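Local coordinates for amino acid ABC transporter, periplasmic amino acid-binding protein, putative (Streptococcus pneumoniae, PDB 4I62) that binds L-arginine in the cleft of a type II periplasmic-binding fold and probably delivers it to an amino acid ABC importer, at residues A[196-201]-A[225-230]; A[72-77]-A[243-248]; A[54-59]-A[263-268]; A[66-71]-A[123-128]. All blocks are in the same frame, centred on the assembly; numbering follows the deposited sequence. Where two conformers were deposited one is given.

Contact 1 of 4, residues A[196-201]-A[225-230]. With ARG (arginine), chain B.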
loop_
_atom_site.group_PDB
_atom_site.type_symbol
_atom_site.label_atom_id
_atom_site.label_comp_id
_atom_site.label_asym_id
_atom_site.label_seq_id
_atom_site.Cartn_x
_atom_site.Cartn_y
_atom_site.Cartn_z
ATOM N N ILE A 196 2.674 -4.376 11.935
ATOM C CA ILE A 196 1.308 -4.314 11.435
ATOM C C ILE A 196 1.307 -4.076 9.937
ATOM O O ILE A 196 1.841 -3.047 9.472
ATOM C CB ILE A 196 0.483 -3.192 12.123
ATOM C CG1 ILE A 196 0.618 -3.224 13.645
ATOM C CG2 ILE A 196 -0.966 -3.240 11.676
ATOM C CD1 ILE A 196 -0.085 -2.078 14.339
ATOM N N PHE A 197 0.699 -4.972 9.160
ATOM C CA PHE A 197 0.534 -4.781 7.728
ATOM C C PHE A 197 -0.844 -5.280 7.310
ATOM O O PHE A 197 -1.378 -6.242 7.869
ATOM C CB PHE A 197 1.541 -5.611 6.890
ATOM C CG PHE A 197 2.948 -5.090 6.822
ATOM C CD1 PHE A 197 3.250 -3.782 6.549
ATOM C CD2 PHE A 197 4.007 -5.962 7.028
ATOM C CE1 PHE A 197 4.599 -3.336 6.491
ATOM C CE2 PHE A 197 5.326 -5.539 6.927
ATOM C CZ PHE A 197 5.623 -4.237 6.650
ATOM N N GLU A 198 -1.382 -4.659 6.261
ATOM C CA GLU A 198 -2.591 -5.184 5.630
ATOM C C GLU A 198 -2.339 -6.599 5.088
ATOM O O GLU A 198 -1.236 -6.913 4.615
ATOM C CB GLU A 198 -3.065 -4.210 4.552
ATOM C CG GLU A 198 -3.690 -2.963 5.224
ATOM C CD GLU A 198 -3.499 -1.621 4.508
ATOM O OE1 GLU A 198 -2.530 -1.452 3.726
ATOM O OE2 GLU A 198 -4.279 -0.697 4.809
ATOM N N GLU A 199 -3.368 -7.428 5.149
ATOM C CA GLU A 199 -3.258 -8.858 4.934
ATOM C C GLU A 199 -2.474 -9.283 3.672
ATOM O O GLU A 199 -1.585 -10.129 3.778
ATOM C CB GLU A 199 -4.646 -9.509 4.972
ATOM C CG GLU A 199 -4.582 -11.025 4.845
ATOM C CD GLU A 199 -5.913 -11.717 5.123
ATOM O OE1 GLU A 199 -6.974 -11.051 5.096
ATOM O OE2 GLU A 199 -5.926 -12.967 5.289
ATOM N N PRO A 200 -2.794 -8.743 2.489
ATOM C CA PRO A 200 -2.096 -9.252 1.286
ATOM C C PRO A 200 -0.604 -8.939 1.317
ATOM O O PRO A 200 0.216 -9.709 0.838
ATOM C CB PRO A 200 -2.786 -8.496 0.127
ATOM C CG PRO A 200 -3.416 -7.304 0.765
ATOM C CD PRO A 200 -3.841 -7.765 2.138
ATOM N N VAL A 201 -0.260 -7.803 1.903
ATOM C CA VAL A 201 1.131 -7.377 2.020
ATOM C C VAL A 201 1.869 -8.241 3.056
ATOM O O VAL A 201 2.984 -8.712 2.818
ATOM C CB VAL A 201 1.197 -5.865 2.330
ATOM C CG1 VAL A 201 2.622 -5.420 2.611
ATOM C CG2 VAL A 201 0.621 -5.106 1.139
ATOM N N ASP A 225 -11.298 -0.383 5.589
ATOM C CA ASP A 225 -9.996 -0.013 5.090
ATOM C C ASP A 225 -10.017 -0.287 3.590
ATOM O O ASP A 225 -9.763 -1.424 3.157
ATOM C CB ASP A 225 -8.927 -0.858 5.777
ATOM C CG ASP A 225 -7.520 -0.487 5.351
ATOM O OD1 ASP A 225 -7.347 0.450 4.524
ATOM O OD2 ASP A 225 -6.585 -1.133 5.871
ATOM N N SER A 226 -10.340 0.735 2.821
ATOM C CA SER A 226 -10.450 0.610 1.373
ATOM C C SER A 226 -9.394 1.420 0.660
ATOM O O SER A 226 -9.159 2.594 0.992
ATOM C CB SER A 226 -11.816 1.103 0.927
ATOM O OG SER A 226 -12.828 0.288 1.502
ATOM N N TYR A 227 -8.717 0.791 -0.318
ATOM C CA TYR A 227 -7.734 1.488 -1.111
ATOM C C TYR A 227 -8.418 2.277 -2.242
ATOM O O TYR A 227 -9.398 1.818 -2.827
ATOM C CB TYR A 227 -6.755 0.525 -1.783
ATOM C CG TYR A 227 -5.828 -0.255 -0.915
ATOM C CD1 TYR A 227 -5.749 -0.059 0.454
ATOM C CD2 TYR A 227 -5.013 -1.220 -1.510
ATOM C CE1 TYR A 227 -4.845 -0.827 1.232
ATOM C CE2 TYR A 227 -4.135 -1.977 -0.761
ATOM C CZ TYR A 227 -4.061 -1.783 0.600
ATOM O OH TYR A 227 -3.144 -2.552 1.305
ATOM N N ALA A 228 -7.852 3.450 -2.528
ATOM C CA ALA A 228 -8.359 4.308 -3.582
ATOM C C ALA A 228 -7.206 5.118 -4.161
ATOM O O ALA A 228 -6.112 5.217 -3.559
ATOM C CB ALA A 228 -9.458 5.200 -3.042
ATOM N N VAL A 229 -7.428 5.691 -5.336
ATOM C CA VAL A 229 -6.469 6.591 -5.953
ATOM C C VAL A 229 -6.693 7.996 -5.417
ATOM O O VAL A 229 -7.826 8.478 -5.406
ATOM C CB VAL A 229 -6.663 6.574 -7.466
ATOM C CG1 VAL A 229 -5.775 7.622 -8.152
ATOM C CG2 VAL A 229 -6.465 5.166 -8.025
ATOM N N ALA A 230 -5.615 8.639 -4.954
ATOM C CA ALA A 230 -5.748 10.018 -4.438
ATOM C C ALA A 230 -5.341 11.011 -5.487
ATOM O O ALA A 230 -4.399 10.788 -6.275
ATOM C CB ALA A 230 -4.874 10.213 -3.195
HETATM N N ARG B . -2.752 1.414 3.239
HETATM C CA ARG B . -1.805 2.143 4.122
HETATM C C ARG B . -2.034 3.651 4.062
HETATM O O ARG B . -2.657 4.136 3.095
HETATM C CB ARG B . -0.369 1.756 3.822
HETATM C CG ARG B . 0.023 1.963 2.356
HETATM C CD ARG B . 1.519 1.847 2.147
HETATM N NE ARG B . 1.814 1.742 0.730
HETATM C CZ ARG B . 3.021 1.659 0.210
HETATM N NH1 ARG B . 3.169 1.581 -1.108
HETATM N NH2 ARG B . 4.089 1.665 1.006
HETATM O OXT ARG B . -1.523 4.349 4.999
#

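Contact 2 of 4, residues A[72-77]-A[243-248]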
loop_
_atom_site.group_PDB
_atom_site.type_symbol
_atom_site.label_atom_id
_atom_site.label_comp_id
_atom_site.label_asym_id
_atom_site.label_seq_id
_atom_site.Cartn_x
_atom_site.Cartn_y
_atom_site.Cartn_z
ATOM N N ALA A 72 -2.338 1.919 -13.083
ATOM C CA ALA A 72 -1.811 3.190 -13.584
ATOM C C ALA A 72 -1.713 3.197 -15.117
ATOM O O ALA A 72 -2.032 4.170 -15.756
ATOM C CB ALA A 72 -0.445 3.475 -12.959
ATOM N N LYS A 73 -1.212 2.088 -15.685
ATOM C CA LYS A 73 -1.123 1.973 -17.145
ATOM C C LYS A 73 -2.503 2.071 -17.796
ATOM O O LYS A 73 -2.663 2.712 -18.845
ATOM C CB LYS A 73 -0.493 0.624 -17.524
ATOM C CG LYS A 73 0.999 0.510 -17.281
ATOM C CD LYS A 73 1.467 -0.939 -17.620
ATOM C CE LYS A 73 2.934 -1.181 -17.331
ATOM N NZ LYS A 73 3.217 -2.624 -17.566
ATOM N N ALA A 74 -3.494 1.431 -17.192
ATOM C CA ALA A 74 -4.841 1.477 -17.740
ATOM C C ALA A 74 -5.406 2.896 -17.704
ATOM O O ALA A 74 -6.075 3.336 -18.642
ATOM C CB ALA A 74 -5.767 0.469 -17.025
ATOM N N ILE A 75 -5.159 3.626 -16.608
ATOM C CA ILE A 75 -5.616 5.005 -16.520
ATOM C C ILE A 75 -4.920 5.877 -17.564
ATOM O O ILE A 75 -5.551 6.688 -18.214
ATOM C CB ILE A 75 -5.420 5.549 -15.071
ATOM C CG1 ILE A 75 -6.256 4.747 -14.084
ATOM C CG2 ILE A 75 -5.708 7.045 -15.025
ATOM C CD1 ILE A 75 -5.865 4.989 -12.630
ATOM N N ALA A 76 -3.607 5.723 -17.707
ATOM C CA ALA A 76 -2.867 6.518 -18.683
ATOM C C ALA A 76 -3.386 6.231 -20.095
ATOM O O ALA A 76 -3.559 7.155 -20.877
ATOM C CB ALA A 76 -1.375 6.238 -18.583
ATOM N N THR A 77 -3.662 4.964 -20.416
ATOM C CA THR A 77 -4.208 4.579 -21.727
ATOM C C THR A 77 -5.577 5.252 -21.934
ATOM O O THR A 77 -5.863 5.797 -23.020
ATOM C CB THR A 77 -4.374 3.036 -21.820
ATOM O OG1 THR A 77 -3.076 2.423 -21.796
ATOM C CG2 THR A 77 -5.097 2.640 -23.102
ATOM N N ASP A 243 -12.277 6.604 -12.293
ATOM C CA ASP A 243 -13.400 5.737 -11.891
ATOM C C ASP A 243 -13.945 4.904 -13.049
ATOM O O ASP A 243 -14.353 3.770 -12.826
ATOM C CB ASP A 243 -14.500 6.579 -11.238
ATOM C CG ASP A 243 -14.131 6.977 -9.813
ATOM O OD1 ASP A 243 -13.065 6.534 -9.312
ATOM O OD2 ASP A 243 -14.882 7.692 -9.164
ATOM N N LYS A 244 -13.963 5.452 -14.269
ATOM C CA LYS A 244 -14.344 4.658 -15.433
ATOM C C LYS A 244 -13.416 3.449 -15.567
ATOM O O LYS A 244 -13.848 2.350 -15.889
ATOM C CB LYS A 244 -14.267 5.527 -16.695
ATOM C CG LYS A 244 -14.497 4.774 -17.989
ATOM C CD LYS A 244 -14.282 5.698 -19.180
ATOM C CE LYS A 244 -14.722 5.064 -20.488
ATOM N NZ LYS A 244 -14.136 3.718 -20.700
ATOM N N THR A 245 -12.124 3.682 -15.343
ATOM C CA THR A 245 -11.124 2.625 -15.458
ATOM C C THR A 245 -11.282 1.563 -14.369
ATOM O O THR A 245 -11.274 0.363 -14.660
ATOM C CB THR A 245 -9.695 3.226 -15.456
ATOM O OG1 THR A 245 -9.581 4.210 -16.470
ATOM C CG2 THR A 245 -8.641 2.158 -15.678
ATOM N N ILE A 246 -11.448 2.015 -13.119
ATOM C CA ILE A 246 -11.670 1.078 -12.034
ATOM C C ILE A 246 -12.937 0.263 -12.277
ATOM O O ILE A 246 -12.929 -0.955 -12.110
ATOM C CB ILE A 246 -11.704 1.796 -10.668
ATOM C CG1 ILE A 246 -10.302 2.344 -10.339
ATOM C CG2 ILE A 246 -12.166 0.846 -9.582
ATOM C CD1 ILE A 246 -10.314 3.359 -9.178
ATOM N N GLN A 247 -14.024 0.920 -12.666
ATOM C CA GLN A 247 -15.293 0.236 -12.944
ATOM C C GLN A 247 -15.114 -0.887 -13.986
ATOM O O GLN A 247 -15.579 -2.000 -13.820
ATOM C CB GLN A 247 -16.316 1.277 -13.411
ATOM C CG GLN A 247 -17.710 0.720 -13.836
ATOM C CD GLN A 247 -18.704 1.812 -14.245
ATOM O OE1 GLN A 247 -18.944 2.050 -15.441
ATOM N NE2 GLN A 247 -19.329 2.443 -13.261
ATOM N N LYS A 248 -14.405 -0.564 -15.058
ATOM C CA LYS A 248 -14.177 -1.534 -16.115
ATOM C C LYS A 248 -13.371 -2.735 -15.611
ATOM O O LYS A 248 -13.705 -3.894 -15.898
ATOM C CB LYS A 248 -13.436 -0.828 -17.260
ATOM C CG LYS A 248 -13.074 -1.724 -18.418
ATOM C CD LYS A 248 -12.233 -0.997 -19.466
ATOM C CE LYS A 248 -12.975 0.188 -20.056
ATOM N NZ LYS A 248 -12.397 0.620 -21.369
#

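Contact 3 of 4, residues A[54-59]-A[263-268]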
loop_
_atom_site.group_PDB
_atom_site.type_symbol
_atom_site.label_atom_id
_atom_site.label_comp_id
_atom_site.label_asym_id
_atom_site.label_seq_id
_atom_site.Cartn_x
_atom_site.Cartn_y
_atom_site.Cartn_z
ATOM N N TYR A 54 6.126 -3.092 -6.185
ATOM C CA TYR A 54 7.332 -3.663 -5.606
ATOM C C TYR A 54 8.406 -3.643 -6.675
ATOM O O TYR A 54 8.156 -3.379 -7.856
ATOM C CB TYR A 54 7.064 -5.077 -5.060
ATOM C CG TYR A 54 6.569 -6.107 -6.072
ATOM C CD1 TYR A 54 5.211 -6.160 -6.410
ATOM C CD2 TYR A 54 7.440 -7.043 -6.656
ATOM C CE1 TYR A 54 4.733 -7.109 -7.272
ATOM C CE2 TYR A 54 6.960 -7.980 -7.556
ATOM C CZ TYR A 54 5.615 -8.011 -7.855
ATOM O OH TYR A 54 5.110 -8.942 -8.739
ATOM N N GLN A 55 9.630 -3.923 -6.238
ATOM C CA GLN A 55 10.766 -4.032 -7.144
ATOM C C GLN A 55 11.027 -5.486 -7.458
ATOM O O GLN A 55 11.163 -6.321 -6.541
ATOM C CB GLN A 55 12.024 -3.401 -6.551
ATOM C CG GLN A 55 11.935 -1.905 -6.321
ATOM C CD GLN A 55 13.258 -1.326 -5.870
ATOM O OE1 GLN A 55 14.167 -1.132 -6.677
ATOM N NE2 GLN A 55 13.382 -1.064 -4.579
ATOM N N LYS A 56 11.127 -5.790 -8.741
ATOM C CA LYS A 56 11.397 -7.144 -9.183
ATOM C C LYS A 56 12.654 -7.102 -10.026
ATOM O O LYS A 56 12.775 -6.244 -10.903
ATOM C CB LYS A 56 10.212 -7.632 -10.032
ATOM C CG LYS A 56 10.321 -9.061 -10.503
ATOM C CD LYS A 56 9.039 -9.470 -11.237
ATOM C CE LYS A 56 9.147 -10.858 -11.874
ATOM N NZ LYS A 56 9.510 -11.887 -10.840
ATOM N N VAL A 57 13.588 -8.030 -9.838
ATOM C CA VAL A 57 14.746 -8.079 -10.718
ATOM C C VAL A 57 14.329 -8.739 -12.030
ATOM O O VAL A 57 13.821 -9.878 -12.057
ATOM C CB VAL A 57 15.919 -8.825 -10.081
ATOM C CG1 VAL A 57 17.181 -8.609 -10.911
ATOM C CG2 VAL A 57 16.105 -8.357 -8.643
ATOM N N VAL A 58 14.536 -8.012 -13.117
ATOM C CA VAL A 58 14.174 -8.471 -14.441
ATOM C C VAL A 58 15.418 -8.268 -15.297
ATOM O O VAL A 58 15.884 -7.141 -15.439
ATOM C CB VAL A 58 12.979 -7.649 -14.992
ATOM C CG1 VAL A 58 12.635 -8.125 -16.374
ATOM C CG2 VAL A 58 11.769 -7.817 -14.091
ATOM N N ASP A 59 15.975 -9.350 -15.834
ATOM C CA ASP A 59 17.135 -9.223 -16.712
ATOM C C ASP A 59 18.264 -8.436 -16.028
ATOM O O ASP A 59 18.951 -7.624 -16.657
ATOM C CB ASP A 59 16.698 -8.553 -18.026
ATOM C CG ASP A 59 17.651 -8.788 -19.166
ATOM O OD1 ASP A 59 18.343 -9.826 -19.176
ATOM O OD2 ASP A 59 17.670 -7.925 -20.081
ATOM N N PHE A 263 0.905 -10.930 -7.219
ATOM C CA PHE A 263 1.276 -11.663 -6.018
ATOM C C PHE A 263 2.194 -12.838 -6.389
ATOM O O PHE A 263 3.273 -13.009 -5.812
ATOM C CB PHE A 263 0.028 -12.132 -5.267
ATOM C CG PHE A 263 0.334 -12.688 -3.901
ATOM C CD1 PHE A 263 0.674 -14.014 -3.749
ATOM C CD2 PHE A 263 0.348 -11.865 -2.775
ATOM C CE1 PHE A 263 0.967 -14.533 -2.500
ATOM C CE2 PHE A 263 0.650 -12.371 -1.518
ATOM C CZ PHE A 263 0.971 -13.690 -1.387
ATOM N N LYS A 264 1.781 -13.627 -7.386
ATOM C CA LYS A 264 2.589 -14.745 -7.849
ATOM C C LYS A 264 3.973 -14.300 -8.319
ATOM O O LYS A 264 4.972 -14.923 -7.974
ATOM C CB LYS A 264 1.884 -15.441 -9.007
ATOM C CG LYS A 264 0.601 -16.160 -8.634
ATOM C CD LYS A 264 -0.079 -16.743 -9.868
ATOM C CE LYS A 264 -1.401 -17.423 -9.509
ATOM N NZ LYS A 264 -1.213 -18.542 -8.540
ATOM N N ALA A 265 4.039 -13.205 -9.073
ATOM C CA ALA A 265 5.318 -12.702 -9.596
ATOM C C ALA A 265 6.243 -12.094 -8.521
ATOM O O ALA A 265 7.450 -11.917 -8.753
ATOM C CB ALA A 265 5.083 -11.699 -10.722
ATOM N N SER A 266 5.687 -11.818 -7.339
ATOM C CA SER A 266 6.491 -11.291 -6.228
ATOM C C SER A 266 7.176 -12.377 -5.404
ATOM O O SER A 266 8.030 -12.066 -4.561
ATOM C CB SER A 266 5.620 -10.424 -5.303
ATOM O OG SER A 266 4.797 -11.220 -4.434
ATOM N N ILE A 267 6.823 -13.638 -5.638
ATOM C CA ILE A 267 7.415 -14.738 -4.888
ATOM C C ILE A 267 8.769 -15.059 -5.502
ATOM O O ILE A 267 8.868 -15.378 -6.695
ATOM C CB ILE A 267 6.513 -15.989 -4.901
ATOM C CG1 ILE A 267 5.163 -15.666 -4.259
ATOM C CG2 ILE A 267 7.186 -17.124 -4.138
ATOM C CD1 ILE A 267 4.132 -16.775 -4.364
ATOM N N GLU A 268 9.811 -14.959 -4.683
ATOM C CA GLU A 268 11.187 -15.172 -5.137
ATOM C C GLU A 268 11.476 -16.660 -5.315
ATOM O O GLU A 268 11.102 -17.483 -4.480
ATOM C CB GLU A 268 12.185 -14.554 -4.148
ATOM C CG GLU A 268 12.010 -13.055 -3.955
ATOM C CD GLU A 268 12.664 -12.532 -2.681
ATOM O OE1 GLU A 268 13.344 -13.312 -1.985
ATOM O OE2 GLU A 268 12.484 -11.329 -2.375
#

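Contact 4 of 4, residues A[66-71]-A[123-128]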
loop_
_atom_site.group_PDB
_atom_site.type_symbol
_atom_site.label_atom_id
_atom_site.label_comp_id
_atom_site.label_asym_id
_atom_site.label_seq_id
_atom_site.Cartn_x
_atom_site.Cartn_y
_atom_site.Cartn_z
ATOM N N GLY A 66 3.678 -4.312 -10.437
ATOM C CA GLY A 66 2.623 -4.690 -9.510
ATOM C C GLY A 66 1.234 -4.297 -9.995
ATOM O O GLY A 66 1.075 -3.620 -11.035
ATOM N N SER A 67 0.206 -4.691 -9.240
ATOM C CA SER A 67 -1.146 -4.439 -9.706
ATOM C C SER A 67 -1.482 -2.955 -9.793
ATOM O O SER A 67 -2.278 -2.561 -10.652
ATOM C CB SER A 67 -2.157 -5.165 -8.828
ATOM O OG SER A 67 -2.070 -4.757 -7.479
ATOM N N ASP A 68 -0.893 -2.113 -8.935
ATOM C CA ASP A 68 -1.149 -0.685 -9.010
ATOM C C ASP A 68 -0.458 -0.092 -10.245
ATOM O O ASP A 68 -0.917 0.916 -10.787
ATOM C CB ASP A 68 -0.603 0.057 -7.771
ATOM C CG ASP A 68 -1.556 0.075 -6.581
ATOM O OD1 ASP A 68 -2.736 -0.285 -6.728
ATOM O OD2 ASP A 68 -1.101 0.530 -5.493
ATOM N N ILE A 69 0.659 -0.684 -10.683
ATOM C CA ILE A 69 1.322 -0.223 -11.902
ATOM C C ILE A 69 0.409 -0.556 -13.097
ATOM O O ILE A 69 0.247 0.257 -14.018
ATOM C CB ILE A 69 2.720 -0.867 -12.088
ATOM C CG1 ILE A 69 3.746 -0.293 -11.124
ATOM C CG2 ILE A 69 3.225 -0.660 -13.511
ATOM C CD1 ILE A 69 3.490 -0.444 -9.660
ATOM N N GLU A 70 -0.204 -1.744 -13.095
ATOM C CA GLU A 70 -1.133 -2.093 -14.174
ATOM C C GLU A 70 -2.366 -1.190 -14.168
ATOM O O GLU A 70 -2.845 -0.792 -15.238
ATOM C CB GLU A 70 -1.482 -3.577 -14.075
ATOM C CG GLU A 70 -0.265 -4.486 -14.234
ATOM C CD GLU A 70 0.457 -4.249 -15.547
ATOM O OE1 GLU A 70 -0.222 -4.269 -16.593
ATOM O OE2 GLU A 70 1.687 -4.031 -15.562
ATOM N N LEU A 71 -2.882 -0.847 -12.991
ATOM C CA LEU A 71 -3.969 0.117 -12.887
ATOM C C LEU A 71 -3.540 1.467 -13.447
ATOM O O LEU A 71 -4.269 2.094 -14.221
ATOM C CB LEU A 71 -4.402 0.248 -11.437
ATOM C CG LEU A 71 -5.477 1.287 -11.096
ATOM C CD1 LEU A 71 -6.748 1.116 -11.928
ATOM C CD2 LEU A 71 -5.809 1.297 -9.616
ATOM N N THR A 123 -13.362 6.071 -6.474
ATOM C CA THR A 123 -14.100 4.974 -5.892
ATOM C C THR A 123 -13.081 3.908 -5.404
ATOM O O THR A 123 -11.988 3.776 -5.953
ATOM C CB THR A 123 -15.043 4.405 -6.941
ATOM O OG1 THR A 123 -16.054 3.620 -6.315
ATOM C CG2 THR A 123 -14.333 3.546 -7.933
ATOM N N PRO A 124 -13.416 3.142 -4.363
ATOM C CA PRO A 124 -12.419 2.193 -3.860
ATOM C C PRO A 124 -12.165 1.053 -4.826
ATOM O O PRO A 124 -13.094 0.620 -5.568
ATOM C CB PRO A 124 -13.066 1.626 -2.588
ATOM C CG PRO A 124 -14.145 2.571 -2.225
ATOM C CD PRO A 124 -14.549 3.331 -3.440
ATOM N N TYR A 125 -10.957 0.532 -4.807
ATOM C CA TYR A 125 -10.600 -0.593 -5.645
ATOM C C TYR A 125 -10.151 -1.846 -4.911
ATOM O O TYR A 125 -9.912 -2.861 -5.579
ATOM C CB TYR A 125 -9.611 -0.226 -6.756
ATOM C CG TYR A 125 -8.225 0.139 -6.281
ATOM C CD1 TYR A 125 -7.258 -0.829 -6.090
ATOM C CD2 TYR A 125 -7.863 1.475 -6.088
ATOM C CE1 TYR A 125 -5.954 -0.486 -5.674
ATOM C CE2 TYR A 125 -6.575 1.841 -5.687
ATOM C CZ TYR A 125 -5.629 0.842 -5.488
ATOM O OH TYR A 125 -4.353 1.190 -5.113
ATOM N N TYR A 126 -9.999 -1.790 -3.588
ATOM C CA TYR A 126 -9.599 -2.983 -2.844
ATOM C C TYR A 126 -10.014 -2.757 -1.413
ATOM O O TYR A 126 -10.040 -1.599 -0.941
ATOM C CB TYR A 126 -8.075 -3.161 -2.873
ATOM C CG TYR A 126 -7.607 -4.469 -2.316
ATOM C CD1 TYR A 126 -7.671 -5.608 -3.093
ATOM C CD2 TYR A 126 -7.102 -4.583 -1.029
ATOM C CE1 TYR A 126 -7.269 -6.844 -2.608
ATOM C CE2 TYR A 126 -6.715 -5.844 -0.516
ATOM C CZ TYR A 126 -6.788 -6.951 -1.324
ATOM O OH TYR A 126 -6.385 -8.188 -0.849
ATOM N N THR A 127 -10.340 -3.832 -0.692
ATOM C CA THR A 127 -10.583 -3.712 0.739
ATOM C C THR A 127 -9.768 -4.724 1.491
ATOM O O THR A 127 -9.682 -5.900 1.125
ATOM C CB THR A 127 -12.037 -3.879 1.094
ATOM O OG1 THR A 127 -12.471 -5.158 0.634
ATOM C CG2 THR A 127 -12.835 -2.773 0.459
ATOM N N ALA A 128 -9.155 -4.253 2.565
ATOM C CA ALA A 128 -8.164 -5.036 3.307
ATOM C C ALA A 128 -8.468 -5.110 4.798
ATOM O O ALA A 128 -9.163 -4.238 5.317
ATOM C CB ALA A 128 -6.761 -4.435 3.103
#

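Contact 1 of 4, residues A[196-201]-A[225-230]
Glu198 meets Tyr227 and Asp225 through its carboxylate, and both of its oxygens also reach the bound arginine. The hydrogen bonds come first. Tyr227 OH donates to Glu198 OE1 at 2.7 Å, approaching from above the carboxylate, 66° out of its plane. The acid sits at the edge of the tyrosine ring: Glu198 CD lies in the ring plane, and the two flat groups are turned 59° apart. The ligand supplies a second donor to the same oxygen, its N atom lying 2.9 Å from Glu198 OE1. A weaker bond of 3.0 Å runs from that N to Glu198 OE2, so the carboxylate receives the amine in a forked manner. A bend in the glutamate chain at chi2 (146°) turns the acid toward these partners.

An acid pair forms the second kind of interaction. Glu198 OE2 and Asp225 OD2 stand 2.6 Å apart, so one of the acids probably holds a proton; the ligand amine beside them may further reduce the crowding of charge. Asp225 OD1 is hydrogen-bonded to Ser110 OG, and the backbone N of Ser110 is itself hydrogen-bonded to the ligand.

All three touching residues are buried. A glutamate at the end of strand 194-198, right before helix 199-208, thus presents its acid to the substrate amine, in keeping with the ligand cleft between the lobes of a type II periplasmic-binding fold.

Contact 2 of 4, residues A[72-77]-A[243-248]
Lys73 O, gripped by both Thr77 N and Thr77 OG1, belongs to the helical turn whose Ala74 and Ile75 meet Thr245. The two donors arrive from opposite faces of the carbonyl plane, Thr77 OG1 at 3.0 Å from Lys73 O.

The two closest approaches across the contact are both made by one methyl group. Thr245 CG2 approaches Ala74 CB to 3.6 Å and lies 3.9 Å from Ile75 CG1. Thr245 CG2 stands opposite the backbone N about the first side-chain bond, leaving OG1 beside that N; OG1 is hydrogen-bonded to Ala241 O one turn back in its own helix. The threonine therefore spends its hydroxyl locally and offers a hydrocarbon surface to helix 67-79. The side chains of Ile75 and Thr245 cross at about a right angle. Their backbones run close, with Ile75 CA 6.1 Å from Thr245 CA, consistent with the small side chains of Ala74 and Thr245 at this point.

The contact joins helix 67-79, whose Ala72 and Ala76 rest on Leu83 of strand 82-87, to helix 236-251 from the later part of the chain. Ile75 touches the loop at Ile106 as well. With no hydrogen bond between the two segments and each hydroxyl turned back to its own helix, their direct attachment must be chiefly van der Waals and hydrophobic.

Contact 3 of 4, residues A[54-59]-A[263-268]
A beta hairpin, strands 54-58 and 61-65, is tied here to the C-terminal end of helix 254-265, so that an early part of the fold is joined to the last helix of the chain. Tyr54 and Lys56, two residues apart on the first strand, make the contact with Ala265 and Ser266.

Ser266 CB lies over one face of the Tyr54 ring as a CH-pi contact, 3.8 Å from the ring centroid and 24° off the normal, displaced toward the rim. The closest ring atom is Tyr54 CZ, 3.5 Å from Ser266 CB. With chi1 at 59°, Tyr54 CG sits between the backbone N and the carbonyl carbon, which brings the ring against Ser266 at the end of the helix. Tyr54 OH rests 3.4 Å from Ala265 CB and makes a weak hydrogen bond to Ala262 O.

Ser266 is held in turn by Phe263 O, which accepts from Ser266 OG at 2.7 Å and from Ser266 N at 3.1 Å. This pair of hydrogen bonds to one carbonyl oxygen fixes the rotation of the hydroxyl and probably holds CB against the ring.

Lys56 extends until a bend at its last torsion (chi4 56°), beyond which Lys56 NZ donates to Ala265 O at 2.9 Å, in the carbonyl plane and on a lone pair.

Contact 4 of 4, residues A[66-71]-A[123-128]
Tyr125 is met by Asp68 at its hydroxyl and by Leu71 over one ring face. Leu71 CD2 stands almost straight above the ring, 4.0 Å from the centroid and 8° off the normal, a CH-pi contact over the centre. The nearest ring atom to Leu71 CD2 is Tyr125 CE2, also at 4.0 Å. At the hydroxyl, Tyr125 OH lies 2.7 Å from Asp68 OD1; the hydrogen bond is weak, and its proton has another acceptor within reach. Carboxylate and ring planes are 77° apart, nearly perpendicular.

Asp68 and Leu71 are one helical turn apart, so a single side of helix 67-79 supplies both the acid and the methyl. The helix starts just after Gly66, its N-cap. In this type II periplasmic-binding fold, Tyr125 lies right before strand 126-135, and its side chain also touches Ile246 of helix 236-251 and Leu255 of helix 254-265.

The second shell leads toward the ligand. Asp68 OD2 accepts from Gly108 N, and Gly108 O is hydrogen-bonded to the bound arginine, so Asp68 bridges the tyrosine and a pocket residue. Behind Leu71, on helix 236-251, its side chain packs against Ile246 and Leu249.

Contacts 1 and 4 are neighbours, their centres about 9 Å apart. They are joined through the backbone, with Tyr227 N 2.8 Å from Tyr126 O and Tyr227 O 2.8 Å from Tyr125 N, both probable hydrogen bonds. Contact 1 holds the ligand directly; contact 4 stands one shell back, the side chain of Asp68 being about 6 Å from the bound arginine. Contact 2 continues along helix 67-79 from contact 4, centres about 10 Å apart, and the two meet where Asp243 OD1 reaches Thr123 N at 2.9 Å. Contact 3 lies about 17 Å from contact 4 between centres, the side chain of Tyr54 being about 9 Å from the arginine, and Pro200 and Phe263 pack together between it and contact 1.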